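Local coordinates for variable region-containing chitin-binding protein 3 (Branchiostoma floridae, PDB 1XT5) that probably binds, and perhaps hydrolyses, chitin as a whole protein of the amphioxus innate immune system, the piece in this model being its first, V-type immunoglobulin domain, at residues Gly1-Thr6 against Val111-Ile116; Lys55-Trp60 against Asp71-Ser76; Val16-Thr21 against Leu129-His134; Leu24-Gln29 against Ala90-Arg95. All coordinates share one frame; numbering follows the deposited sequence.

All four contacts belong to one V-type immunoglobulin sandwich. The centre of interaction 4 lies about 6 Å from the centre of the chain; it pairs 24-29 with 90-95 in the four-stranded sheet beside the Cys-26 disulfide. Interactions 2 and 3 work on the outermost strands of the other, six-stranded sheet, antiparallel at 55-60 with 71-76 and parallel at 16-21 with 129-134; their centres are about 28 Å apart. Interaction 1 joins the two sheets, buried apolar packing of Met-5 giving way to polar groups round a sulfate. Tyr-28 of interaction 4 packs on Met-5 and Val-111 of interaction 1, whereas interaction 2, at the surface, is mostly backbone ladder and hydrated polar ends.

Interaction 1 (Gly1-Thr6 against Val111-Ile116); sequences GQSIMT and VAQWSI. With SO4 (sulfate ion), chain B.
Val-111 meets Met-5 with its CG1 branch, which lies 3.6 Å from Met-5 CE and almost as near to SD. The two side chains cross at about a right angle. Met-5 starts out with CG trans to the backbone N (chi1 -172°), then bends at both chi2 and chi3, and the double bend folds sulfur and methyl over Val-111 and the backbone that follows it. Met-5 CG rests 3.4 Å from Val-111 O. At Ala-112 the backbone takes over: CE of Met-5 sits 3.8 Å from Ala-112 N, while the alanine methyl points away. The Gln-113 chain, extended beyond CG, carries NE2 to 3.4 Å from Ser-3 CB; NE2 donates to sulfate O2 at 3.0 Å and also to Asp-33. Ser-3 OG donates to the same O2 at 2.7 Å, and Ser-3 N points almost straight at sulfate O3 (177°). Gln-2 NE2 bonds sulfate O4 and, in the plane of its own amide, Ser-3 O, so the anion, probably from the crystallisation liquor, is gripped from both segments and by Arg-117. Met-5 on one sheet facing Val-111 on the other, with Tyr-28 beside both, is the face-to-face core packing of an immunoglobulin V-type beta sandwich.

Interaction 2 (Lys55-Trp60 against Asp71-Ser76); sequences KGNYNW and DSYKES
Lys-55 and Glu-75 open an antiparallel ladder, strands 55-58 and 72-76 running 171° apart with their axes 4.6 Å from each other. Lys-55 with Glu-75 and Asn-57 with Tyr-73 are the hydrogen-bonded pairs, each closed by two N-H to O bonds; Gly-56 with Lys-74 and Tyr-58 with Ser-72 are non-hydrogen-bonded. Gly-56 CA comes within 2.9 Å of Tyr-73 O, a close backbone approach at a residue without a side chain. Past the ladder, Asn-59 N still bonds Asp-71 O.

On the face of Lys-55, Asn-57, Tyr-73 and Glu-75, the Tyr-73 ring runs along its own strand toward Glu-75, with its CD2-CE2 side next to the Lys-55 and Gly-56 backbone. Asn-57 OD1 comes to the ring edge, near its plane, 3.4 Å from Tyr-73 CD2, and Lys-55 CG lies 4.1 Å from Tyr-73 CE2. Tyr-73 OH donates to Glu-75 OE1 at 2.6 Å, tying down the far end of the ring. Asn-57 ND2 turns to Tyr-58 O, arriving above that carbonyl's plane. Beyond the strands, Asn-59 ND2 donates to Asp-71 OD1 at 2.9 Å, nearly straight (171°) but from above the carboxylate plane. A water links Trp-60 O to Asp-71 OD2.

On the other face Tyr-58 OH and Lys-74 NZ share Glu-69. Strand 72-76 is the outermost of its sheet, and 50-58 carries it against strand 38-44, where Gly-56 bonds Ile-39.

Interaction 3 (Val16-Thr21 against Leu129-His134); sequences VHAGGT and LKVTGH
Val-16 and Leu-129 meet on the apolar face of the sheet. Their side chains cross at a slant, CG1 of Val-16 touching CD1 of Leu-129 at 4.0 Å. Next to them Val-131 directs CG1, trans to its backbone N (chi1 -180°), at the methyl of Ala-18, so that Val-131 CG1 lies 3.7 Å from Ala-18 CB. Val-99 packs on both Val-16 and Val-131, and Val-22 on Val-16 and Leu-129, so this face looks into the protein.

On the opposite face His-17 and Thr-132 lie side by side, their side chains pointing the same way. Thr-132 puts CG2 trans to the backbone N, which presents the methyl to the imidazole, while its hydroxyl is bonded to Glu-15. His-17 CD2 lies 3.6 Å from Thr-132 CB, but the histidine has two conformers and this approach holds for one of them, so it is doubtful.

Parallel backbone bonds set these side chains in register. Val-16 straddles Val-131: Val-16 N donates to Lys-130 O at 3.0 Å and Val-16 O accepts from Thr-132 N at 2.9 Å. Further on the strands part, and a water bridges them, accepting from Ala-18 N and donating to Thr-132 O at 2.6 Å. A type II turn from His-17 to Gly-20 then swings the first segment off, with Gly-19 at positive phi.

A short early strand running parallel to the last strand of the domain, here 13-17 beside 122-132, is the A'-G pairing characteristic of V-type immunoglobulin domains.

Interaction 4 (Leu24-Gln29 against Ala90-Arg95); sequences LPCSYQ and AAPTLR
Thr-93 reaches across to Cys-26 with its hydroxyl: Cys-26 N donates to Thr-93 OG1 at 3.2 Å, a side-chain acceptor standing where a ladder would offer a carbonyl. OG1 is trans to the threonine carbonyl carbon (chi1 -63°), which also brings it 3.3 Å from Pro-25 CA. Pro-92 lays its ring against the half-cystine, CG 4.0 Å from Cys-26 SG, and touches Tyr-28 with CD at the edge of the phenol ring, in plane, 3.9 Å from CD2. These two side chains cross at about a right angle. Ala-90 O nears the same ring, 3.5 Å from Tyr-28 CE2.

Cys-26 is joined to Cys-109 of the facing sheet in the disulfide that spans the immunoglobulin sandwich, and Trp-41 packs on it, the familiar cysteine-tryptophan core of this fold.

Regular pairing exists at Leu-24 and Leu-94, bonded N to O in both directions (2.8 Å from Leu-24 N to Leu-94 O). Before Leu-94 the second segment leaves the ladder: Pro-92 centres an inverse gamma turn closed by Thr-93 N to Ala-91 O, and Pro-92 O accepts from Trp-41 NE1. Two waters lie between Ala-90 O and Tyr-28: one accepts from Tyr-28 N, the other nears Tyr-28 O and sits over one ring face.

Interaction 1 (Gly1-Thr6 against Val111-Ile116)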
loop_
_atom_site.group_PDB
_atom_site.type_symbol
_atom_site.label_atom_id
_atom_site.label_comp_id
_atom_site.label_asym_id
_atom_site.label_seq_id
_atom_site.Cartn_x
_atom_site.Cartn_y
_atom_site.Cartn_z
ATOM N N GLY A 1 3.712 25.294 -4.830
ATOM C CA GLY A 1 3.134 25.160 -6.160
ATOM C C GLY A 1 2.992 23.738 -6.629
ATOM O O GLY A 1 1.923 23.147 -6.572
ATOM N N GLN A 2 4.106 23.181 -7.109
ATOM C CA GLN A 2 4.079 21.824 -7.636
ATOM C C GLN A 2 3.686 20.825 -6.577
ATOM O O GLN A 2 4.296 20.752 -5.487
ATOM C CB GLN A 2 5.477 21.461 -8.169
ATOM C CG GLN A 2 5.529 20.061 -8.754
ATOM C CD GLN A 2 4.556 19.831 -9.892
ATOM O OE1 GLN A 2 4.640 20.490 -10.924
ATOM N NE2 GLN A 2 3.675 18.851 -9.750
ATOM N N SER A 3 2.653 20.010 -6.813
ATOM C CA SER A 3 2.317 18.913 -5.922
ATOM C C SER A 3 3.438 17.868 -5.990
ATOM O O SER A 3 3.854 17.538 -7.106
ATOM C CB SER A 3 1.066 18.222 -6.441
ATOM O OG SER A 3 -0.081 19.063 -6.586
ATOM N N ILE A 4 3.916 17.399 -4.828
ATOM C CA ILE A 4 4.981 16.381 -4.834
ATOM C C ILE A 4 4.679 15.308 -3.809
ATOM O O ILE A 4 4.559 15.554 -2.622
ATOM C CB ILE A 4 6.383 16.987 -4.589
ATOM C CG1 ILE A 4 6.685 18.102 -5.609
ATOM C CG2 ILE A 4 7.419 15.887 -4.595
ATOM C CD1 ILE A 4 7.999 18.796 -5.406
ATOM N N MET A 5 4.581 14.080 -4.286
ATOM C CA MET A 5 4.388 12.902 -3.447
ATOM C C MET A 5 5.665 12.328 -2.925
ATOM O O MET A 5 6.612 12.135 -3.685
ATOM C CB MET A 5 3.673 11.841 -4.285
ATOM C CG MET A 5 3.242 10.621 -3.452
ATOM S SD MET A 5 1.914 10.948 -2.319
ATOM C CE MET A 5 0.540 11.085 -3.482
ATOM N N THR A 6 5.717 11.951 -1.646
ATOM C CA THR A 6 6.867 11.217 -1.129
ATOM C C THR A 6 6.368 10.102 -0.220
ATOM O O THR A 6 5.710 10.396 0.806
ATOM C CB THR A 6 7.835 12.113 -0.361
ATOM O OG1 THR A 6 8.357 13.126 -1.219
ATOM C CG2 THR A 6 9.032 11.298 0.170
ATOM N N VAL A 111 1.547 5.455 -3.660
ATOM C CA VAL A 111 0.566 6.479 -3.358
ATOM C C VAL A 111 0.630 7.494 -4.511
ATOM O O VAL A 111 1.724 7.940 -4.900
ATOM C CB VAL A 111 0.788 7.134 -1.996
ATOM C CG1 VAL A 111 -0.369 8.086 -1.662
ATOM C CG2 VAL A 111 0.951 6.112 -0.890
ATOM N N ALA A 112 -0.524 7.839 -5.071
ATOM C CA ALA A 112 -0.542 8.663 -6.267
ATOM C C ALA A 112 -1.733 9.612 -6.232
ATOM O O ALA A 112 -2.800 9.272 -5.716
ATOM C CB ALA A 112 -0.676 7.801 -7.527
ATOM N N GLN A 113 -1.552 10.766 -6.845
ATOM C CA GLN A 113 -2.687 11.583 -7.191
ATOM C C GLN A 113 -3.699 10.777 -8.011
ATOM O O GLN A 113 -3.293 9.901 -8.775
ATOM C CB GLN A 113 -2.276 12.768 -8.021
ATOM C CG GLN A 113 -1.338 13.701 -7.312
ATOM C CD GLN A 113 -0.916 14.829 -8.242
ATOM O OE1 GLN A 113 -0.366 14.585 -9.311
ATOM N NE2 GLN A 113 -1.203 16.052 -7.849
ATOM N N TRP A 114 -4.967 11.087 -7.906
ATOM C CA TRP A 114 -5.978 10.391 -8.704
ATOM C C TRP A 114 -5.714 10.532 -10.206
ATOM O O TRP A 114 -6.001 9.605 -10.959
ATOM C CB TRP A 114 -7.373 10.925 -8.449
ATOM C CG TRP A 114 -7.958 10.564 -7.131
ATOM C CD1 TRP A 114 -7.420 9.871 -6.110
ATOM C CD2 TRP A 114 -9.281 10.902 -6.677
ATOM N NE1 TRP A 114 -8.270 9.730 -5.075
ATOM C CE2 TRP A 114 -9.455 10.379 -5.392
ATOM C CE3 TRP A 114 -10.340 11.600 -7.262
ATOM C CZ2 TRP A 114 -10.623 10.523 -4.641
ATOM C CZ3 TRP A 114 -11.495 11.751 -6.541
ATOM C CH2 TRP A 114 -11.636 11.231 -5.274
ATOM N N SER A 115 -5.302 11.710 -10.606
ATOM C CA SER A 115 -4.843 11.956 -11.976
ATOM C C SER A 115 -3.382 12.383 -11.867
ATOM O O SER A 115 -3.053 13.441 -11.294
ATOM C CB SER A 115 -5.701 12.991 -12.641
ATOM O OG SER A 115 -5.193 13.260 -13.957
ATOM N N ILE A 116 -2.511 11.535 -12.383
ATOM C CA ILE A 116 -1.059 11.762 -12.236
ATOM C C ILE A 116 -0.622 12.741 -13.301
ATOM O O ILE A 116 -0.233 12.365 -14.395
ATOM C CB ILE A 116 -0.280 10.447 -12.282
ATOM C CG1 ILE A 116 -0.792 9.447 -11.275
ATOM C CG2 ILE A 116 1.220 10.684 -12.129
ATOM C CD1 ILE A 116 -0.306 8.037 -11.452
HETATM S S SO4 B . 0.055 19.590 -10.049
HETATM O O1 SO4 B . -0.972 20.331 -10.911
HETATM O O2 SO4 B . -0.670 18.625 -9.210
HETATM O O3 SO4 B . 0.834 20.459 -9.276
HETATM O O4 SO4 B . 0.918 18.862 -10.974
#

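Interaction 2 (Lys55-Trp60 against Asp71-Ser76)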
loop_
_atom_site.group_PDB
_atom_site.type_symbol
_atom_site.label_atom_id
_atom_site.label_comp_id
_atom_site.label_asym_id
_atom_site.label_seq_id
_atom_site.Cartn_x
_atom_site.Cartn_y
_atom_site.Cartn_z
ATOM N N LYS A 55 -6.220 -1.842 -3.052
ATOM C CA LYS A 55 -6.360 -0.490 -3.571
ATOM C C LYS A 55 -7.389 0.252 -2.701
ATOM O O LYS A 55 -8.388 -0.348 -2.278
ATOM C CB LYS A 55 -6.755 -0.445 -5.040
ATOM C CG LYS A 55 -6.642 0.881 -5.770
ATOM C CD LYS A 55 -6.984 0.784 -7.241
ATOM C CE LYS A 55 -6.885 2.098 -7.957
ATOM N NZ LYS A 55 -7.214 1.962 -9.415
ATOM N N GLY A 56 -7.182 1.532 -2.481
ATOM C CA GLY A 56 -8.156 2.312 -1.775
ATOM C C GLY A 56 -7.951 3.791 -1.914
ATOM O O GLY A 56 -6.872 4.262 -2.271
ATOM N N ASN A 57 -9.001 4.542 -1.583
ATOM C CA ASN A 57 -8.907 5.977 -1.539
ATOM C C ASN A 57 -10.045 6.525 -0.671
ATOM O O ASN A 57 -11.133 5.985 -0.675
ATOM C CB ASN A 57 -9.004 6.651 -2.925
ATOM C CG ASN A 57 -10.233 6.311 -3.726
ATOM O OD1 ASN A 57 -10.318 5.339 -4.450
ATOM N ND2 ASN A 57 -11.266 7.164 -3.599
ATOM N N TYR A 58 -9.781 7.616 0.029
ATOM C CA TYR A 58 -10.880 8.346 0.652
ATOM C C TYR A 58 -11.801 8.899 -0.442
ATOM O O TYR A 58 -11.328 9.262 -1.523
ATOM C CB TYR A 58 -10.343 9.534 1.451
ATOM C CG TYR A 58 -9.572 9.133 2.683
ATOM C CD1 TYR A 58 -8.219 9.399 2.802
ATOM C CD2 TYR A 58 -10.175 8.493 3.744
ATOM C CE1 TYR A 58 -7.503 9.065 3.922
ATOM C CE2 TYR A 58 -9.453 8.137 4.875
ATOM C CZ TYR A 58 -8.123 8.405 4.957
ATOM O OH TYR A 58 -7.389 8.038 6.059
ATOM N N ASN A 59 -13.059 8.982 -0.149
ATOM C CA ASN A 59 -14.005 9.615 -1.049
ATOM C C ASN A 59 -14.009 11.104 -0.762
ATOM O O ASN A 59 -13.780 11.587 0.336
ATOM C CB ASN A 59 -15.388 9.020 -0.874
ATOM C CG ASN A 59 -15.409 7.574 -1.393
ATOM O OD1 ASN A 59 -14.702 7.240 -2.335
ATOM N ND2 ASN A 59 -16.274 6.765 -0.779
ATOM N N TRP A 60 -14.356 11.842 -1.803
ATOM C CA TRP A 60 -14.416 13.294 -1.764
ATOM C C TRP A 60 -15.575 13.694 -0.874
ATOM O O TRP A 60 -16.622 13.068 -0.978
ATOM C CB TRP A 60 -14.662 13.782 -3.199
ATOM C CG TRP A 60 -14.828 15.231 -3.320
ATOM C CD1 TRP A 60 -13.855 16.179 -3.317
ATOM C CD2 TRP A 60 -16.079 15.923 -3.456
ATOM N NE1 TRP A 60 -14.407 17.437 -3.445
ATOM C CE2 TRP A 60 -15.782 17.292 -3.537
ATOM C CE3 TRP A 60 -17.392 15.412 -3.510
ATOM C CZ2 TRP A 60 -16.814 18.205 -3.678
ATOM C CZ3 TRP A 60 -18.420 16.322 -3.653
ATOM C CH2 TRP A 60 -18.077 17.653 -3.729
ATOM N N ASP A 71 -15.894 6.634 4.833
ATOM C CA ASP A 71 -16.353 7.082 3.531
ATOM C C ASP A 71 -15.156 6.957 2.582
ATOM O O ASP A 71 -14.492 7.912 2.251
ATOM C CB ASP A 71 -16.835 8.513 3.579
ATOM C CG ASP A 71 -17.542 8.898 2.280
ATOM O OD1 ASP A 71 -17.756 8.040 1.421
ATOM O OD2 ASP A 71 -17.886 10.101 2.233
ATOM N N SER A 72 -14.891 5.717 2.188
ATOM C CA SER A 72 -13.718 5.400 1.417
ATOM C C SER A 72 -14.007 4.166 0.575
ATOM O O SER A 72 -14.839 3.335 0.945
ATOM C CB SER A 72 -12.506 5.135 2.307
ATOM O OG SER A 72 -12.710 4.039 3.155
ATOM N N TYR A 73 -13.229 4.015 -0.467
ATOM C CA TYR A 73 -13.095 2.783 -1.252
ATOM C C TYR A 73 -11.916 2.004 -0.698
ATOM O O TYR A 73 -10.839 2.568 -0.577
ATOM C CB TYR A 73 -12.814 3.141 -2.719
ATOM C CG TYR A 73 -12.339 1.952 -3.533
ATOM C CD1 TYR A 73 -13.109 0.846 -3.718
ATOM C CD2 TYR A 73 -11.062 1.992 -4.122
ATOM C CE1 TYR A 73 -12.672 -0.234 -4.463
ATOM C CE2 TYR A 73 -10.632 0.901 -4.873
ATOM C CZ TYR A 73 -11.403 -0.204 -5.052
ATOM O OH TYR A 73 -10.935 -1.262 -5.810
ATOM N N LYS A 74 -12.144 0.728 -0.396
ATOM C CA LYS A 74 -11.077 -0.169 0.023
ATOM C C LYS A 74 -11.359 -1.528 -0.568
ATOM O O LYS A 74 -12.469 -2.040 -0.383
ATOM C CB LYS A 74 -10.971 -0.270 1.540
ATOM C CG LYS A 74 -10.591 1.020 2.222
ATOM C CD LYS A 74 -10.310 0.840 3.711
ATOM C CE LYS A 74 -9.929 2.141 4.353
ATOM N NZ LYS A 74 -9.550 2.048 5.770
ATOM N N GLU A 75 -10.388 -2.142 -1.222
ATOM C CA GLU A 75 -10.593 -3.453 -1.822
ATOM C C GLU A 75 -9.310 -4.248 -1.790
ATOM O O GLU A 75 -8.231 -3.728 -2.099
ATOM C CB GLU A 75 -11.091 -3.307 -3.257
ATOM C CG GLU A 75 -11.439 -4.615 -3.932
ATOM C CD GLU A 75 -12.211 -4.514 -5.212
ATOM O OE1 GLU A 75 -12.342 -3.393 -5.742
ATOM O OE2 GLU A 75 -12.636 -5.600 -5.707
ATOM N N SER A 76 -9.422 -5.535 -1.466
ATOM C CA SER A 76 -8.334 -6.499 -1.616
ATOM C C SER A 76 -8.650 -7.439 -2.769
ATOM O O SER A 76 -9.807 -7.646 -3.138
ATOM C CB SER A 76 -8.130 -7.284 -0.351
ATOM O OG SER A 76 -9.303 -7.932 0.133
HETATM O O HOH W 1 -13.466 10.471 3.066
HETATM O O HOH W 2 -18.308 11.355 -0.171
#

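Interaction 3 (Val16-Thr21 against Leu129-His134)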
loop_
_atom_site.group_PDB
_atom_site.type_symbol
_atom_site.label_atom_id
_atom_site.label_comp_id
_atom_site.label_asym_id
_atom_site.label_seq_id
_atom_site.Cartn_x
_atom_site.Cartn_y
_atom_site.Cartn_z
ATOM N N VAL A 16 7.550 -13.058 8.985
ATOM C CA VAL A 16 6.510 -13.705 9.756
ATOM C C VAL A 16 6.473 -15.184 9.424
ATOM O O VAL A 16 6.896 -15.608 8.351
ATOM C CB VAL A 16 5.146 -13.085 9.383
ATOM C CG1 VAL A 16 4.680 -13.461 8.001
ATOM C CG2 VAL A 16 4.117 -13.443 10.442
ATOM N N HIS A 17 5.932 -15.979 10.349
ATOM C CA HIS A 17 5.659 -17.386 10.045
ATOM C C HIS A 17 4.424 -17.505 9.157
ATOM O O HIS A 17 3.476 -16.725 9.307
ATOM C CB HIS A 17 5.448 -18.058 11.421
ATOM C CG HIS A 17 6.526 -18.022 12.448
ATOM N ND1 HIS A 17 6.545 -17.469 13.703
ATOM C CD2 HIS A 17 7.749 -18.581 12.340
ATOM C CE1 HIS A 17 7.733 -17.695 14.290
ATOM N NE2 HIS A 17 8.512 -18.390 13.458
ATOM N N ALA A 18 4.374 -18.535 8.323
ATOM C CA ALA A 18 3.169 -18.815 7.537
ATOM C C ALA A 18 2.078 -19.115 8.544
ATOM O O ALA A 18 2.276 -19.803 9.574
ATOM C CB ALA A 18 3.390 -19.906 6.509
ATOM N N GLY A 19 0.890 -18.635 8.228
ATOM C CA GLY A 19 -0.292 -18.717 9.016
ATOM C C GLY A 19 -0.427 -17.522 9.924
ATOM O O GLY A 19 -1.518 -17.289 10.462
ATOM N N GLY A 20 0.628 -16.743 10.081
ATOM C CA GLY A 20 0.605 -15.603 10.961
ATOM C C GLY A 20 0.072 -14.351 10.272
ATOM O O GLY A 20 -0.348 -14.388 9.124
ATOM N N THR A 21 0.027 -13.267 11.013
ATOM C CA THR A 21 -0.381 -11.952 10.605
ATOM C C THR A 21 0.825 -11.023 10.626
ATOM O O THR A 21 1.629 -11.048 11.573
ATOM C CB THR A 21 -1.506 -11.426 11.482
ATOM O OG1 THR A 21 -2.651 -12.292 11.336
ATOM C CG2 THR A 21 -1.918 -10.004 11.117
ATOM N N LEU A 129 8.654 -9.153 2.227
ATOM C CA LEU A 129 8.071 -10.067 3.199
ATOM C C LEU A 129 8.833 -11.420 3.106
ATOM O O LEU A 129 8.812 -12.042 2.064
ATOM C CB LEU A 129 6.614 -10.305 2.919
ATOM C CG LEU A 129 5.920 -11.312 3.873
ATOM C CD1 LEU A 129 6.065 -10.883 5.317
ATOM C CD2 LEU A 129 4.477 -11.484 3.412
ATOM N N LYS A 130 9.462 -11.765 4.204
ATOM C CA LYS A 130 10.083 -13.070 4.394
ATOM C C LYS A 130 9.143 -13.948 5.165
ATOM O O LYS A 130 8.598 -13.551 6.221
ATOM C CB LYS A 130 11.411 -12.964 5.143
ATOM C CG LYS A 130 12.506 -12.255 4.428
ATOM C CD LYS A 130 13.711 -12.068 5.358
ATOM C CE LYS A 130 14.968 -11.689 4.706
ATOM N NZ LYS A 130 16.107 -11.438 5.642
ATOM N N VAL A 131 8.866 -15.137 4.641
ATOM C CA VAL A 131 8.030 -16.120 5.305
ATOM C C VAL A 131 8.959 -17.162 5.892
ATOM O O VAL A 131 9.612 -17.876 5.159
ATOM C CB VAL A 131 6.953 -16.700 4.379
ATOM C CG1 VAL A 131 6.095 -17.716 5.116
ATOM C CG2 VAL A 131 6.118 -15.591 3.759
ATOM N N THR A 132 9.026 -17.239 7.218
ATOM C CA THR A 132 9.951 -18.132 7.898
ATOM C C THR A 132 9.769 -19.550 7.445
ATOM O O THR A 132 8.639 -20.037 7.442
ATOM C CB THR A 132 9.726 -18.044 9.419
ATOM O OG1 THR A 132 9.760 -16.630 9.764
ATOM C CG2 THR A 132 10.750 -18.799 10.236
ATOM N N GLY A 133 10.868 -20.196 7.084
ATOM C CA GLY A 133 10.818 -21.555 6.650
ATOM C C GLY A 133 10.397 -21.756 5.237
ATOM O O GLY A 133 10.294 -22.917 4.806
ATOM N N HIS A 134 10.172 -20.668 4.502
ATOM C CA HIS A 134 9.766 -20.757 3.088
ATOM C C HIS A 134 10.630 -19.861 2.230
ATOM O O HIS A 134 11.113 -20.302 1.206
ATOM C CB HIS A 134 8.263 -20.451 2.943
ATOM C CG HIS A 134 7.462 -21.508 3.566
ATOM N ND1 HIS A 134 6.857 -21.545 4.757
ATOM C CD2 HIS A 134 7.361 -22.750 2.973
ATOM C CE1 HIS A 134 6.348 -22.789 4.929
ATOM N NE2 HIS A 134 6.650 -23.529 3.835
HETATM O O HOH W 3 6.277 -20.665 8.432
#

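Interaction 4 (Leu24-Gln29 against Ala90-Arg95)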
loop_
_atom_site.group_PDB
_atom_site.type_symbol
_atom_site.label_atom_id
_atom_site.label_comp_id
_atom_site.label_asym_id
_atom_site.label_seq_id
_atom_site.Cartn_x
_atom_site.Cartn_y
_atom_site.Cartn_z
ATOM N N LEU A 24 3.097 -4.345 7.062
ATOM C CA LEU A 24 4.123 -3.778 6.199
ATOM C C LEU A 24 3.948 -2.251 6.278
ATOM O O LEU A 24 3.016 -1.723 5.682
ATOM C CB LEU A 24 4.020 -4.215 4.760
ATOM C CG LEU A 24 4.223 -5.723 4.574
ATOM C CD1 LEU A 24 3.223 -6.693 5.072
ATOM C CD2 LEU A 24 4.286 -6.052 3.060
ATOM N N PRO A 25 4.758 -1.540 7.076
ATOM C CA PRO A 25 4.522 -0.114 7.267
ATOM C C PRO A 25 4.691 0.718 6.012
ATOM O O PRO A 25 5.555 0.488 5.176
ATOM C CB PRO A 25 5.549 0.256 8.358
ATOM C CG PRO A 25 5.778 -1.013 9.093
ATOM C CD PRO A 25 5.801 -2.040 8.002
ATOM N N CYS A 26 3.891 1.776 5.929
ATOM C CA CYS A 26 4.022 2.734 4.864
ATOM C C CYS A 26 3.453 4.082 5.323
ATOM O O CYS A 26 2.425 4.096 5.995
ATOM C CB CYS A 26 3.267 2.262 3.633
ATOM S SG CYS A 26 3.478 3.400 2.217
ATOM N N SER A 27 4.133 5.156 4.955
ATOM C CA SER A 27 3.660 6.490 5.217
ATOM C C SER A 27 3.828 7.333 3.931
ATOM O O SER A 27 4.560 6.956 3.025
ATOM C CB SER A 27 4.397 7.187 6.351
ATOM O OG SER A 27 5.753 7.472 5.987
ATOM N N TYR A 28 3.175 8.492 3.872
ATOM C CA TYR A 28 3.432 9.392 2.757
ATOM C C TYR A 28 3.164 10.822 3.199
ATOM O O TYR A 28 2.391 11.085 4.143
ATOM C CB TYR A 28 2.600 9.031 1.488
ATOM C CG TYR A 28 1.143 9.401 1.617
ATOM C CD1 TYR A 28 0.678 10.644 1.202
ATOM C CD2 TYR A 28 0.204 8.533 2.167
ATOM C CE1 TYR A 28 -0.613 11.015 1.315
ATOM C CE2 TYR A 28 -1.134 8.920 2.300
ATOM C CZ TYR A 28 -1.534 10.157 1.868
ATOM O OH TYR A 28 -2.841 10.546 2.033
ATOM N N GLN A 29 3.730 11.735 2.396
ATOM C CA GLN A 29 3.450 13.141 2.446
ATOM C C GLN A 29 3.188 13.621 1.027
ATOM O O GLN A 29 3.893 13.248 0.128
ATOM C CB GLN A 29 4.562 13.949 3.056
ATOM C CG GLN A 29 4.612 13.685 4.565
ATOM C CD GLN A 29 3.448 14.302 5.319
ATOM O OE1 GLN A 29 2.768 13.616 6.092
ATOM N NE2 GLN A 29 3.123 15.601 5.152
ATOM N N ALA A 90 -4.494 7.353 5.167
ATOM C CA ALA A 90 -3.540 8.446 5.305
ATOM C C ALA A 90 -2.200 7.959 5.836
ATOM O O ALA A 90 -1.220 8.747 5.757
ATOM C CB ALA A 90 -4.069 9.536 6.242
ATOM N N ALA A 91 -2.090 6.753 6.327
ATOM C CA ALA A 91 -0.860 6.165 6.900
ATOM C C ALA A 91 -0.932 4.680 6.543
ATOM O O ALA A 91 -1.237 3.824 7.376
ATOM C CB ALA A 91 -0.804 6.394 8.400
ATOM N N PRO A 92 -0.791 4.355 5.241
ATOM C CA PRO A 92 -1.351 3.138 4.666
ATOM C C PRO A 92 -0.558 1.858 4.850
ATOM O O PRO A 92 -0.473 1.009 3.936
ATOM C CB PRO A 92 -1.499 3.521 3.184
ATOM C CG PRO A 92 -0.324 4.449 2.950
ATOM C CD PRO A 92 -0.299 5.284 4.198
ATOM N N THR A 93 -0.107 1.586 6.064
ATOM C CA THR A 93 0.405 0.288 6.436
ATOM C C THR A 93 -0.571 -0.804 6.066
ATOM O O THR A 93 -1.777 -0.706 6.344
ATOM C CB THR A 93 0.644 0.286 7.950
ATOM O OG1 THR A 93 1.643 1.252 8.193
ATOM C CG2 THR A 93 0.978 -1.079 8.515
ATOM N N LEU A 94 -0.030 -1.851 5.435
ATOM C CA LEU A 94 -0.784 -3.026 5.030
ATOM C C LEU A 94 -0.727 -4.097 6.124
ATOM O O LEU A 94 0.346 -4.392 6.630
ATOM C CB LEU A 94 -0.138 -3.600 3.776
ATOM C CG LEU A 94 -0.758 -4.901 3.223
ATOM C CD1 LEU A 94 -2.143 -4.641 2.668
ATOM C CD2 LEU A 94 0.148 -5.480 2.150
ATOM N N ARG A 95 -1.878 -4.674 6.434
ATOM C CA ARG A 95 -1.987 -5.850 7.310
ATOM C C ARG A 95 -2.387 -7.034 6.437
ATOM O O ARG A 95 -3.370 -6.963 5.691
ATOM C CB ARG A 95 -3.043 -5.606 8.385
ATOM C CG ARG A 95 -3.195 -6.752 9.373
ATOM C CD ARG A 95 -4.153 -6.392 10.483
ATOM N NE ARG A 95 -4.464 -7.334 11.526
ATOM C CZ ARG A 95 -5.496 -8.166 11.454
ATOM N NH1 ARG A 95 -6.322 -8.270 10.410
ATOM N NH2 ARG A 95 -5.668 -8.980 12.499
HETATM O O HOH W 4 1.498 8.781 6.352
HETATM O O HOH W 5 -0.318 11.229 4.939
#